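PDB 4PQG: glycosyltransferase Gtf1 from Streptococcus pneumoniae, which belongs to the GT-B class of glycosyltransferases, carries an added antiparallel beta-sheet domain, and holds uridine-5'-diphosphate in this crystal structure. Local coordinates for residues H76-K81 with F174-G179; M50-N55 with R154-Y159; T85-D90 with D148-T153; I71-H76 with Y203-F208. All blocks are in the same frame, centred on the assembly; numbering follows the deposited sequence.

How the interactions relate
Interactions 1, 2 and 3 join the long antiparallel sheet, or the turns at its strand ends, to loops of the Rossmann-like domain; interaction 4 sets the short, weakly bonded helical turn 73-76 against helix 205-215, which follows the sheet. Interactions 2 and 4 are buried and largely apolar, with polar groups at the margins. Interactions 1 and 3 lie nearer the surface, about 26 Å from the chain centre, and rely on hydrogen bonds to backbone atoms where strands 166-175 and 143-150 run out. Interactions 1 and 4 share His76; neighbouring strands link interactions 1, 2 and 3. Interactions 3 and 4 do not touch, their nearest atoms being about 7 Å apart.

Interaction 1 of 4, residues H76-K81 with F174-G179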
# COMPACT_ATOMS: atom_id res chain seq x y z
N HIS A 76 -5.12 -16.05 11.74
CA HIS A 76 -5.11 -15.69 13.16
C HIS A 76 -5.78 -16.70 14.04
O HIS A 76 -5.34 -16.92 15.18
CB HIS A 76 -5.77 -14.33 13.38
CG HIS A 76 -5.86 -13.91 14.83
ND1 HIS A 76 -4.78 -13.53 15.54
CD2 HIS A 76 -6.95 -13.83 15.69
CE1 HIS A 76 -5.17 -13.21 16.80
NE2 HIS A 76 -6.49 -13.39 16.89
N PHE A 77 -6.83 -17.33 13.52
CA PHE A 77 -7.56 -18.35 14.24
C PHE A 77 -6.84 -19.70 14.26
O PHE A 77 -7.35 -20.66 14.83
CB PHE A 77 -8.95 -18.53 13.63
CG PHE A 77 -9.79 -17.27 13.62
CD1 PHE A 77 -10.57 -16.94 14.71
CD2 PHE A 77 -9.81 -16.44 12.50
CE1 PHE A 77 -11.37 -15.79 14.72
CE2 PHE A 77 -10.60 -15.29 12.49
CZ PHE A 77 -11.38 -14.97 13.60
N THR A 78 -5.70 -19.81 13.59
CA THR A 78 -4.96 -21.05 13.57
C THR A 78 -3.66 -20.88 14.35
O THR A 78 -3.32 -19.78 14.80
CB THR A 78 -4.62 -21.53 12.13
OG1 THR A 78 -3.46 -20.84 11.64
CG2 THR A 78 -5.82 -21.34 11.16
N ASP A 79 -2.90 -21.96 14.48
CA ASP A 79 -1.62 -21.88 15.17
C ASP A 79 -0.43 -21.86 14.20
O ASP A 79 0.71 -21.98 14.63
CB ASP A 79 -1.48 -23.02 16.19
CG ASP A 79 -1.31 -24.39 15.54
OD1 ASP A 79 -1.22 -24.52 14.29
OD2 ASP A 79 -1.26 -25.37 16.30
N ILE A 80 -0.70 -21.71 12.90
CA ILE A 80 0.38 -21.55 11.91
C ILE A 80 0.87 -20.10 11.93
O ILE A 80 0.07 -19.16 11.79
CB ILE A 80 -0.04 -21.97 10.49
CG1 ILE A 80 -0.34 -23.48 10.47
CG2 ILE A 80 1.02 -21.55 9.45
CD1 ILE A 80 -0.77 -24.05 9.13
N LYS A 81 2.18 -19.93 12.15
CA LYS A 81 2.76 -18.60 12.27
C LYS A 81 3.00 -17.98 10.90
O LYS A 81 3.29 -18.69 9.93
CB LYS A 81 4.10 -18.65 13.04
CG LYS A 81 4.02 -19.25 14.44
CD LYS A 81 2.98 -18.57 15.31
CE LYS A 81 2.83 -19.32 16.64
NZ LYS A 81 1.55 -18.98 17.32
N PHE A 174 -8.94 -23.77 6.45
CA PHE A 174 -7.68 -23.35 7.06
C PHE A 174 -7.24 -24.36 8.12
O PHE A 174 -8.08 -24.88 8.88
CB PHE A 174 -7.77 -21.92 7.62
CG PHE A 174 -7.76 -20.87 6.54
CD1 PHE A 174 -6.58 -20.22 6.18
CD2 PHE A 174 -8.93 -20.56 5.83
CE1 PHE A 174 -6.56 -19.29 5.15
CE2 PHE A 174 -8.91 -19.62 4.81
CZ PHE A 174 -7.72 -18.98 4.47
N TYR A 175 -5.94 -24.62 8.16
CA TYR A 175 -5.36 -25.69 8.98
C TYR A 175 -4.47 -25.18 10.11
O TYR A 175 -3.94 -24.04 10.07
CB TYR A 175 -4.52 -26.64 8.12
CG TYR A 175 -5.32 -27.28 7.02
CD1 TYR A 175 -6.05 -28.44 7.26
CD2 TYR A 175 -5.34 -26.73 5.74
CE1 TYR A 175 -6.81 -29.03 6.27
CE2 TYR A 175 -6.09 -27.30 4.72
CZ TYR A 175 -6.82 -28.45 5.00
OH TYR A 175 -7.58 -29.04 4.01
N ASN A 176 -4.32 -26.04 11.12
CA ASN A 176 -3.25 -25.91 12.11
C ASN A 176 -1.98 -26.60 11.63
O ASN A 176 -2.00 -27.34 10.64
CB ASN A 176 -3.69 -26.51 13.46
CG ASN A 176 -4.57 -25.57 14.26
OD1 ASN A 176 -4.56 -24.35 14.08
ND2 ASN A 176 -5.35 -26.14 15.17
N GLU A 177 -0.87 -26.39 12.34
CA GLU A 177 0.41 -27.03 12.00
C GLU A 177 0.35 -28.54 11.81
O GLU A 177 0.98 -29.08 10.90
CB GLU A 177 1.47 -26.73 13.06
CG GLU A 177 1.97 -25.30 13.05
CD GLU A 177 3.15 -25.10 13.99
OE1 GLU A 177 3.28 -25.86 14.97
OE2 GLU A 177 3.95 -24.19 13.73
N ASP A 178 -0.43 -29.22 12.65
CA ASP A 178 -0.48 -30.69 12.63
C ASP A 178 -1.35 -31.25 11.52
O ASP A 178 -1.53 -32.46 11.43
CB ASP A 178 -0.93 -31.25 13.99
CG ASP A 178 -2.34 -30.83 14.36
OD1 ASP A 178 -3.05 -30.21 13.54
OD2 ASP A 178 -2.73 -31.12 15.51
N GLY A 179 -1.91 -30.37 10.67
CA GLY A 179 -2.72 -30.81 9.54
C GLY A 179 -4.21 -30.94 9.83
O GLY A 179 -4.99 -31.28 8.93
O HOH W 1 -5.88 -23.12 16.69
O HOH W 2 -1.18 -27.98 15.39
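Asp79 and Asn176 exchange hydrogen bonds where the loop 76-81 meets the end of strand 166-175. The amide oxygen Asn176 OD1 accepts from Asp79 N at 2.9 Å; the donor stands above the carbonyl plane, 35° out of it, and the bond is moderately bent. In return, Asp79 OD1 takes the backbone N of Glu177 at 2.7 Å through its syn lone pair, in a nearly straight bond. A chi1 of 71° places the Asp79 carboxylate between its own N and carbonyl carbon, where it crosses the Asn176 side chain at about a right angle with the two flat groups turned 40° apart.

The close packing lies beneath this pair. Ile80 sends CD1 to within 3.3 Å of Tyr175 O, while its CG1 lies beside Glu177 N. Thr78 CB also approaches Tyr175 O, and its methyl CG2 reaches Phe174 CB at 4.1 Å. Thr78 OG1 accepts from Ile80 N, closing an ST turn, and is also hydrogen-bonded to Asn75 O.

The outer side is looser and wetter. One water donates to Asn176 OD1 and, weakly, to Phe77 O; another lies 2.8 Å from Asp79 OD2, to which it donates, and accepts from Asp178 N. Exposed Glu177 lays CG near Asp79 OD1, but its OE2 is bonded to Tyr152 OH.

Asn176 to Gly179 form a type I beta turn, closed by Gly179 N to Asn176 O at 3.0 Å. It is the turn of the beta hairpin of strands 166-175 and 181-188 in the extended antiparallel sheet, held to the 76-81 loop by two reciprocal hydrogen bonds.

Interaction 2 of 4, residues M50-N55 with R154-Y159; sequences MILADN and RYCSEY
Leu52 provides most of the apolar contact, pointing from the loop after strand 42-47 onto strand 154-163. Its CD2 lies 4.0 Å from Tyr155 CE1, approaching the ring obliquely, and 4.1 Å from Cys156 SG. With CG anti to its carbonyl carbon (chi1 -73°) and chi2 near 180°, the leucine divides its branches: CD2 meets the tyrosine and cysteine, whereas CD1 meets Glu158 OE2 at 3.5 Å.

That last approach is van der Waals contact with a carboxylate that already has polar partners: OE2 forms a salt bridge with Arg172, and OE1 is hydrogen-bonded to Tyr149.

No direct hydrogen bond joins the two segments; a water bridges them instead. It donates to Ile51 O at 2.8 Å and to Asp54 O at 3.3 Å, and lies 2.6 Å from Tyr155 OH. The tyrosine hydroxyl is thereby tied to two loop carbonyls, while Asn55 CA stands 4.1 Å from it.

Asn55 itself is the N-cap of helix 56-63, its OD1 accepting from Gln57 N and its ND2 hydrogen-bonded to Ala83 O. The arrangement is a beta-alpha connection of the Rossmann-like domain in GT-B proteins, here laid on the face of the added antiparallel sheet.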
# COMPACT_ATOMS: atom_id res chain seq x y z
N MET A 50 -8.62 -11.49 1.86
CA MET A 50 -8.15 -12.82 1.50
C MET A 50 -6.98 -12.68 0.50
O MET A 50 -7.15 -12.14 -0.60
CB MET A 50 -9.32 -13.64 0.91
CG MET A 50 -8.92 -15.01 0.36
SD MET A 50 -8.37 -16.09 1.70
CE MET A 50 -9.90 -16.33 2.61
N ILE A 51 -5.79 -13.11 0.91
CA ILE A 51 -4.57 -13.02 0.10
C ILE A 51 -4.01 -14.43 -0.05
O ILE A 51 -3.49 -14.99 0.93
CB ILE A 51 -3.47 -12.17 0.81
CG1 ILE A 51 -3.99 -10.81 1.28
CG2 ILE A 51 -2.21 -12.05 -0.05
CD1 ILE A 51 -4.40 -9.86 0.18
N LEU A 52 -4.09 -14.98 -1.26
CA LEU A 52 -3.68 -16.35 -1.53
C LEU A 52 -2.74 -16.44 -2.74
O LEU A 52 -1.97 -17.40 -2.85
CB LEU A 52 -4.92 -17.25 -1.75
CG LEU A 52 -5.72 -17.58 -0.47
CD1 LEU A 52 -6.98 -18.38 -0.78
CD2 LEU A 52 -4.87 -18.30 0.57
N ALA A 53 -2.79 -15.44 -3.61
CA ALA A 53 -1.95 -15.41 -4.81
C ALA A 53 -0.48 -15.40 -4.42
O ALA A 53 0.38 -15.92 -5.15
CB ALA A 53 -2.30 -14.20 -5.66
N ASP A 54 -0.20 -14.79 -3.27
CA ASP A 54 1.12 -14.80 -2.66
C ASP A 54 1.01 -15.23 -1.21
O ASP A 54 -0.04 -15.06 -0.60
CB ASP A 54 1.68 -13.37 -2.66
CG ASP A 54 2.04 -12.90 -4.04
OD1 ASP A 54 3.05 -13.40 -4.58
OD2 ASP A 54 1.31 -12.06 -4.59
N ASN A 55 2.11 -15.75 -0.67
CA ASN A 55 2.25 -15.88 0.78
C ASN A 55 2.31 -14.46 1.37
O ASN A 55 3.19 -13.69 1.02
CB ASN A 55 3.54 -16.65 1.10
CG ASN A 55 3.76 -16.84 2.60
OD1 ASN A 55 3.14 -16.16 3.43
ND2 ASN A 55 4.64 -17.79 2.95
N ARG A 154 1.22 -26.67 4.77
CA ARG A 154 -0.04 -26.23 4.17
C ARG A 154 -0.92 -25.51 5.17
O ARG A 154 -1.30 -26.08 6.18
CB ARG A 154 -0.81 -27.41 3.57
CG ARG A 154 -2.20 -27.02 3.07
CD ARG A 154 -2.90 -28.23 2.48
NE ARG A 154 -3.26 -29.20 3.51
CZ ARG A 154 -3.86 -30.36 3.24
NH1 ARG A 154 -4.15 -30.66 1.97
NH2 ARG A 154 -4.19 -31.20 4.23
N TYR A 155 -1.25 -24.25 4.88
CA TYR A 155 -2.11 -23.48 5.74
C TYR A 155 -3.57 -23.33 5.25
O TYR A 155 -4.45 -23.03 6.04
CB TYR A 155 -1.49 -22.11 6.05
CG TYR A 155 -1.30 -21.18 4.85
CD1 TYR A 155 -2.34 -20.34 4.40
CD2 TYR A 155 -0.08 -21.11 4.20
CE1 TYR A 155 -2.15 -19.47 3.33
CE2 TYR A 155 0.12 -20.25 3.13
CZ TYR A 155 -0.91 -19.44 2.69
OH TYR A 155 -0.65 -18.60 1.63
N CYS A 156 -3.81 -23.54 3.95
CA CYS A 156 -5.14 -23.41 3.35
C CYS A 156 -5.33 -24.39 2.18
O CYS A 156 -4.38 -24.64 1.41
CB CYS A 156 -5.35 -21.95 2.86
SG CYS A 156 -6.88 -21.64 1.95
N SER A 157 -6.54 -24.95 2.07
CA SER A 157 -6.99 -25.64 0.85
C SER A 157 -8.26 -25.01 0.29
O SER A 157 -9.14 -24.59 1.04
CB SER A 157 -7.25 -27.13 1.10
OG SER A 157 -6.06 -27.83 1.35
N GLU A 158 -8.34 -24.95 -1.03
CA GLU A 158 -9.53 -24.56 -1.74
C GLU A 158 -10.06 -25.75 -2.51
O GLU A 158 -9.30 -26.46 -3.17
CB GLU A 158 -9.25 -23.42 -2.72
CG GLU A 158 -8.95 -22.09 -2.07
CD GLU A 158 -8.68 -21.01 -3.09
OE1 GLU A 158 -7.93 -21.26 -4.05
OE2 GLU A 158 -9.22 -19.90 -2.92
N TYR A 159 -11.38 -25.92 -2.45
CA TYR A 159 -12.07 -27.03 -3.08
C TYR A 159 -12.97 -26.52 -4.19
O TYR A 159 -13.68 -25.52 -4.00
CB TYR A 159 -12.87 -27.83 -2.04
CG TYR A 159 -11.99 -28.32 -0.90
CD1 TYR A 159 -11.23 -29.48 -1.04
CD2 TYR A 159 -11.88 -27.59 0.28
CE1 TYR A 159 -10.41 -29.92 0.01
CE2 TYR A 159 -11.07 -28.01 1.32
CZ TYR A 159 -10.35 -29.17 1.18
OH TYR A 159 -9.54 -29.58 2.21
O HOH W 3 -1.27 -16.10 2.24

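Interaction 3 of 4, residues T85-D90 with D148-T153; sequences TSVTVD and DYFSYT
The backbones come closest at Thr85 and Ser151, whose CA atoms are 3.7 Å apart, at the hairpin turn between strands 143-150 and 154-163 of the extended antiparallel sheet. Ser151 O is the shared acceptor: Ser86 N reaches it at 2.8 Å in a nearly straight bond, although the donor stands 48° out of the carbonyl plane, and Val87 N reaches it at 3.3 Å, close to the line of the C=O bond. Thr85 CA adds a CA-H...O contact to the same oxygen, so three successive residues of the loop converge on a single carbonyl oxygen.

Among the side chains, Val87 is the residue most buried by the contact. Its CB sits 3.8 Å from Phe150 CB, and the two side chains cross at about a right angle. A chi1 of 169° turns CG1 over one face of the Phe150 ring, while CG2 lies against Ser151 O and Tyr152 O. Tyr95 and Val92 also pack on Phe150, continuing this hydrophobic patch toward helix 89-93, whose N-cap is Thr88.

Ser86 OG, at the more exposed margin, lies 3.4 Å from Tyr152 CA. The Tyr152 ring leads away from Ser86, and its hydroxyl is bonded to Glu177 OE2 and Lys81 N.

Thr85 OG1, which also accepts from Asn55 ND2, donates its own proton to Phe150 O at 2.8 Å, with the donor tilted 27° from the carbonyl plane.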
# COMPACT_ATOMS: atom_id res chain seq x y z
N THR A 85 7.57 -19.09 2.69
CA THR A 85 7.36 -20.41 2.09
C THR A 85 8.67 -21.18 2.11
O THR A 85 9.70 -20.67 1.64
CB THR A 85 6.82 -20.33 0.64
OG1 THR A 85 5.50 -19.74 0.64
CG2 THR A 85 6.73 -21.72 0.01
N SER A 86 8.65 -22.38 2.68
CA SER A 86 9.83 -23.25 2.69
C SER A 86 9.50 -24.67 2.26
O SER A 86 10.39 -25.52 2.16
CB SER A 86 10.51 -23.24 4.06
OG SER A 86 9.59 -23.58 5.07
N VAL A 87 8.23 -24.93 1.96
CA VAL A 87 7.79 -26.21 1.42
C VAL A 87 8.36 -26.44 0.01
O VAL A 87 8.32 -25.55 -0.84
CB VAL A 87 6.25 -26.28 1.41
CG1 VAL A 87 5.75 -27.47 0.62
CG2 VAL A 87 5.72 -26.33 2.84
N THR A 88 8.88 -27.65 -0.24
CA THR A 88 9.47 -28.02 -1.54
C THR A 88 8.50 -28.78 -2.43
O THR A 88 7.45 -29.21 -1.97
CB THR A 88 10.71 -28.91 -1.37
OG1 THR A 88 10.32 -30.13 -0.71
CG2 THR A 88 11.79 -28.22 -0.56
N VAL A 89 8.87 -28.96 -3.70
CA VAL A 89 8.09 -29.80 -4.62
C VAL A 89 7.82 -31.20 -4.05
O VAL A 89 6.71 -31.73 -4.19
CB VAL A 89 8.78 -29.93 -5.99
CG1 VAL A 89 7.99 -30.84 -6.92
CG2 VAL A 89 8.92 -28.56 -6.64
N ASP A 90 8.83 -31.79 -3.43
CA ASP A 90 8.70 -33.14 -2.88
C ASP A 90 7.73 -33.15 -1.72
O ASP A 90 6.91 -34.07 -1.61
CB ASP A 90 10.06 -33.67 -2.41
CG ASP A 90 10.98 -33.98 -3.57
OD1 ASP A 90 10.51 -34.55 -4.57
OD2 ASP A 90 12.17 -33.62 -3.48
N ASP A 148 -3.86 -26.13 -2.81
CA ASP A 148 -3.24 -26.02 -1.50
C ASP A 148 -2.27 -24.85 -1.51
O ASP A 148 -1.66 -24.56 -2.54
CB ASP A 148 -2.46 -27.29 -1.17
CG ASP A 148 -3.35 -28.48 -0.85
OD1 ASP A 148 -4.58 -28.34 -0.67
OD2 ASP A 148 -2.79 -29.59 -0.76
N TYR A 149 -2.14 -24.19 -0.35
CA TYR A 149 -1.30 -23.02 -0.16
C TYR A 149 -0.32 -23.27 0.99
O TYR A 149 -0.74 -23.72 2.05
CB TYR A 149 -2.19 -21.81 0.14
CG TYR A 149 -3.08 -21.47 -1.03
CD1 TYR A 149 -2.65 -20.61 -2.04
CD2 TYR A 149 -4.35 -22.06 -1.17
CE1 TYR A 149 -3.46 -20.34 -3.15
CE2 TYR A 149 -5.16 -21.79 -2.27
CZ TYR A 149 -4.70 -20.92 -3.25
OH TYR A 149 -5.50 -20.62 -4.32
N PHE A 150 0.97 -22.93 0.79
CA PHE A 150 2.05 -23.36 1.70
C PHE A 150 2.94 -22.23 2.22
O PHE A 150 3.27 -21.28 1.48
CB PHE A 150 2.97 -24.38 0.99
CG PHE A 150 2.25 -25.55 0.38
CD1 PHE A 150 1.88 -26.66 1.14
CD2 PHE A 150 1.96 -25.56 -0.98
CE1 PHE A 150 1.22 -27.74 0.57
CE2 PHE A 150 1.29 -26.63 -1.56
CZ PHE A 150 0.92 -27.72 -0.78
N SER A 151 3.31 -22.32 3.50
CA SER A 151 4.39 -21.50 4.10
C SER A 151 5.46 -22.51 4.52
O SER A 151 6.15 -23.03 3.65
CB SER A 151 3.90 -20.64 5.28
OG SER A 151 3.20 -21.41 6.25
N TYR A 152 5.56 -22.84 5.80
CA TYR A 152 6.40 -24.00 6.22
C TYR A 152 5.59 -25.30 6.23
O TYR A 152 6.15 -26.39 6.35
CB TYR A 152 7.08 -23.76 7.57
CG TYR A 152 6.15 -23.43 8.74
CD1 TYR A 152 5.71 -24.43 9.62
CD2 TYR A 152 5.75 -22.12 8.99
CE1 TYR A 152 4.88 -24.12 10.70
CE2 TYR A 152 4.93 -21.79 10.06
CZ TYR A 152 4.50 -22.79 10.92
OH TYR A 152 3.68 -22.43 11.97
N THR A 153 4.26 -25.17 6.10
CA THR A 153 3.37 -26.31 5.89
C THR A 153 2.14 -25.78 5.15
O THR A 153 2.02 -24.57 4.94
CB THR A 153 2.98 -27.01 7.21
OG1 THR A 153 2.30 -28.24 6.92
CG2 THR A 153 2.10 -26.12 8.08

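Interaction 4 of 4, residues I71-H76 with Y203-F208; sequences IWLYNH and YGKQAF
Tyr74 and Phe208 meet obliquely, their ring planes 36° apart and their centroids separated by 5.5 Å. The closest atoms are Tyr74 CE1 and Phe208 CE2 at 3.6 Å. Phe208 comes from the first turn of helix 205-215, and its CG, trans to the backbone N (chi1 -178°), carries the ring toward the helical turn 73-76.

Leu73 fills the angle beside the two rings. Its CG lies 3.8 Å from Phe208 CE2, and both methyls also flank that ring atom; CD2 reaches further, to Lys205 CE at 3.9 Å. Two further aromatic rings meet Phe208: Tyr195 stacks on it and Phe77 packs against it.

Lys205 runs out fully extended, with all its chain torsions near 180°, and crosses Tyr74 at about a right angle. This extension delivers NZ to the hydroxyl edge of the tyrosine, close to the ring plane, where it donates to Tyr74 OH at 2.9 Å. Neither polar end relies on this bond alone, for NZ also bonds to Thr48 O and the hydroxyl to Glu192.

The lysine's CE thus packs against the leucine while its ammonium joins a chain of bonds through Tyr74 OH to Glu192. The nearby carboxylate would be expected to offset the lysine charge at the margin of a buried, mainly aromatic contact between the short, weakly bonded helical turn 73-76 and helix 205-215.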
# COMPACT_ATOMS: atom_id res chain seq x y z
N ILE A 71 -0.38 -9.56 11.47
CA ILE A 71 -1.57 -10.41 11.64
C ILE A 71 -2.37 -10.47 10.33
O ILE A 71 -2.68 -9.43 9.74
CB ILE A 71 -2.49 -9.91 12.77
CG1 ILE A 71 -1.81 -10.13 14.13
CG2 ILE A 71 -3.82 -10.67 12.74
CD1 ILE A 71 -2.53 -9.53 15.33
N TRP A 72 -2.65 -11.68 9.87
CA TRP A 72 -3.54 -11.90 8.74
C TRP A 72 -4.79 -12.48 9.30
O TRP A 72 -4.74 -13.49 10.02
CB TRP A 72 -2.90 -12.80 7.68
CG TRP A 72 -3.80 -13.08 6.49
CD1 TRP A 72 -4.71 -12.21 5.87
CD2 TRP A 72 -3.92 -14.34 5.74
NE1 TRP A 72 -5.35 -12.83 4.83
CE2 TRP A 72 -4.92 -14.10 4.69
CE3 TRP A 72 -3.32 -15.59 5.83
CZ2 TRP A 72 -5.28 -15.09 3.79
CZ3 TRP A 72 -3.69 -16.57 4.90
CH2 TRP A 72 -4.66 -16.33 3.92
N LEU A 73 -5.91 -11.82 9.04
CA LEU A 73 -7.21 -12.23 9.59
C LEU A 73 -7.45 -13.76 9.54
O LEU A 73 -7.82 -14.38 10.56
CB LEU A 73 -8.35 -11.48 8.89
CG LEU A 73 -9.80 -11.95 9.08
CD1 LEU A 73 -10.28 -11.74 10.52
CD2 LEU A 73 -10.74 -11.26 8.09
N TYR A 74 -7.25 -14.37 8.38
CA TYR A 74 -7.66 -15.77 8.16
C TYR A 74 -6.73 -16.78 8.86
O TYR A 74 -7.13 -17.86 9.24
CB TYR A 74 -7.80 -16.05 6.65
CG TYR A 74 -8.91 -15.22 6.04
CD1 TYR A 74 -10.23 -15.69 6.02
CD2 TYR A 74 -8.65 -13.94 5.50
CE1 TYR A 74 -11.25 -14.94 5.47
CE2 TYR A 74 -9.66 -13.17 4.95
CZ TYR A 74 -10.97 -13.67 4.96
OH TYR A 74 -12.00 -12.95 4.45
N ASN A 75 -5.47 -16.38 9.02
CA ASN A 75 -4.43 -17.18 9.69
C ASN A 75 -4.54 -17.13 11.23
O ASN A 75 -4.10 -18.07 11.93
CB ASN A 75 -3.05 -16.64 9.25
CG ASN A 75 -1.91 -17.20 10.07
OD1 ASN A 75 -1.34 -16.51 10.91
ND2 ASN A 75 -1.60 -18.48 9.85
N HIS A 76 -5.12 -16.05 11.74
CA HIS A 76 -5.11 -15.69 13.16
C HIS A 76 -5.78 -16.70 14.04
O HIS A 76 -5.34 -16.92 15.18
CB HIS A 76 -5.77 -14.33 13.38
CG HIS A 76 -5.86 -13.91 14.83
ND1 HIS A 76 -4.78 -13.53 15.54
CD2 HIS A 76 -6.95 -13.83 15.69
CE1 HIS A 76 -5.17 -13.21 16.80
NE2 HIS A 76 -6.49 -13.39 16.89
N TYR A 203 -22.04 -16.24 10.36
CA TYR A 203 -22.69 -15.92 9.08
C TYR A 203 -22.25 -14.56 8.57
O TYR A 203 -22.61 -13.54 9.16
CB TYR A 203 -24.22 -15.97 9.21
CG TYR A 203 -24.67 -17.31 9.72
CD1 TYR A 203 -24.57 -18.44 8.90
CD2 TYR A 203 -25.17 -17.46 11.02
CE1 TYR A 203 -24.94 -19.69 9.37
CE2 TYR A 203 -25.56 -18.71 11.49
CZ TYR A 203 -25.44 -19.82 10.67
OH TYR A 203 -25.81 -21.08 11.10
N GLY A 204 -21.45 -14.54 7.50
CA GLY A 204 -21.02 -13.27 6.89
C GLY A 204 -19.68 -12.78 7.42
O GLY A 204 -19.29 -13.07 8.57
N LYS A 205 -18.96 -12.04 6.59
CA LYS A 205 -17.61 -11.61 7.00
C LYS A 205 -17.62 -10.67 8.22
O LYS A 205 -16.70 -10.70 9.04
CB LYS A 205 -16.87 -10.95 5.82
CG LYS A 205 -15.39 -10.69 6.13
CD LYS A 205 -14.58 -10.43 4.89
CE LYS A 205 -13.20 -9.97 5.30
NZ LYS A 205 -12.25 -10.08 4.17
N GLN A 206 -18.66 -9.85 8.34
CA GLN A 206 -18.75 -8.95 9.49
C GLN A 206 -18.71 -9.69 10.83
O GLN A 206 -17.99 -9.29 11.75
CB GLN A 206 -20.01 -8.10 9.41
CG GLN A 206 -19.94 -6.96 8.40
CD GLN A 206 -21.13 -6.04 8.55
OE1 GLN A 206 -21.04 -4.99 9.19
NE2 GLN A 206 -22.27 -6.44 7.99
N ALA A 207 -19.48 -10.78 10.92
CA ALA A 207 -19.52 -11.58 12.14
C ALA A 207 -18.17 -12.23 12.40
O ALA A 207 -17.73 -12.35 13.55
CB ALA A 207 -20.61 -12.64 12.03
N PHE A 208 -17.52 -12.63 11.31
CA PHE A 208 -16.22 -13.26 11.36
C PHE A 208 -15.17 -12.27 11.88
O PHE A 208 -14.38 -12.59 12.79
CB PHE A 208 -15.86 -13.76 9.95
CG PHE A 208 -14.54 -14.48 9.86
CD1 PHE A 208 -14.30 -15.63 10.60
CD2 PHE A 208 -13.57 -14.04 8.97
CE1 PHE A 208 -13.10 -16.31 10.48
CE2 PHE A 208 -12.38 -14.73 8.83
CZ PHE A 208 -12.14 -15.86 9.59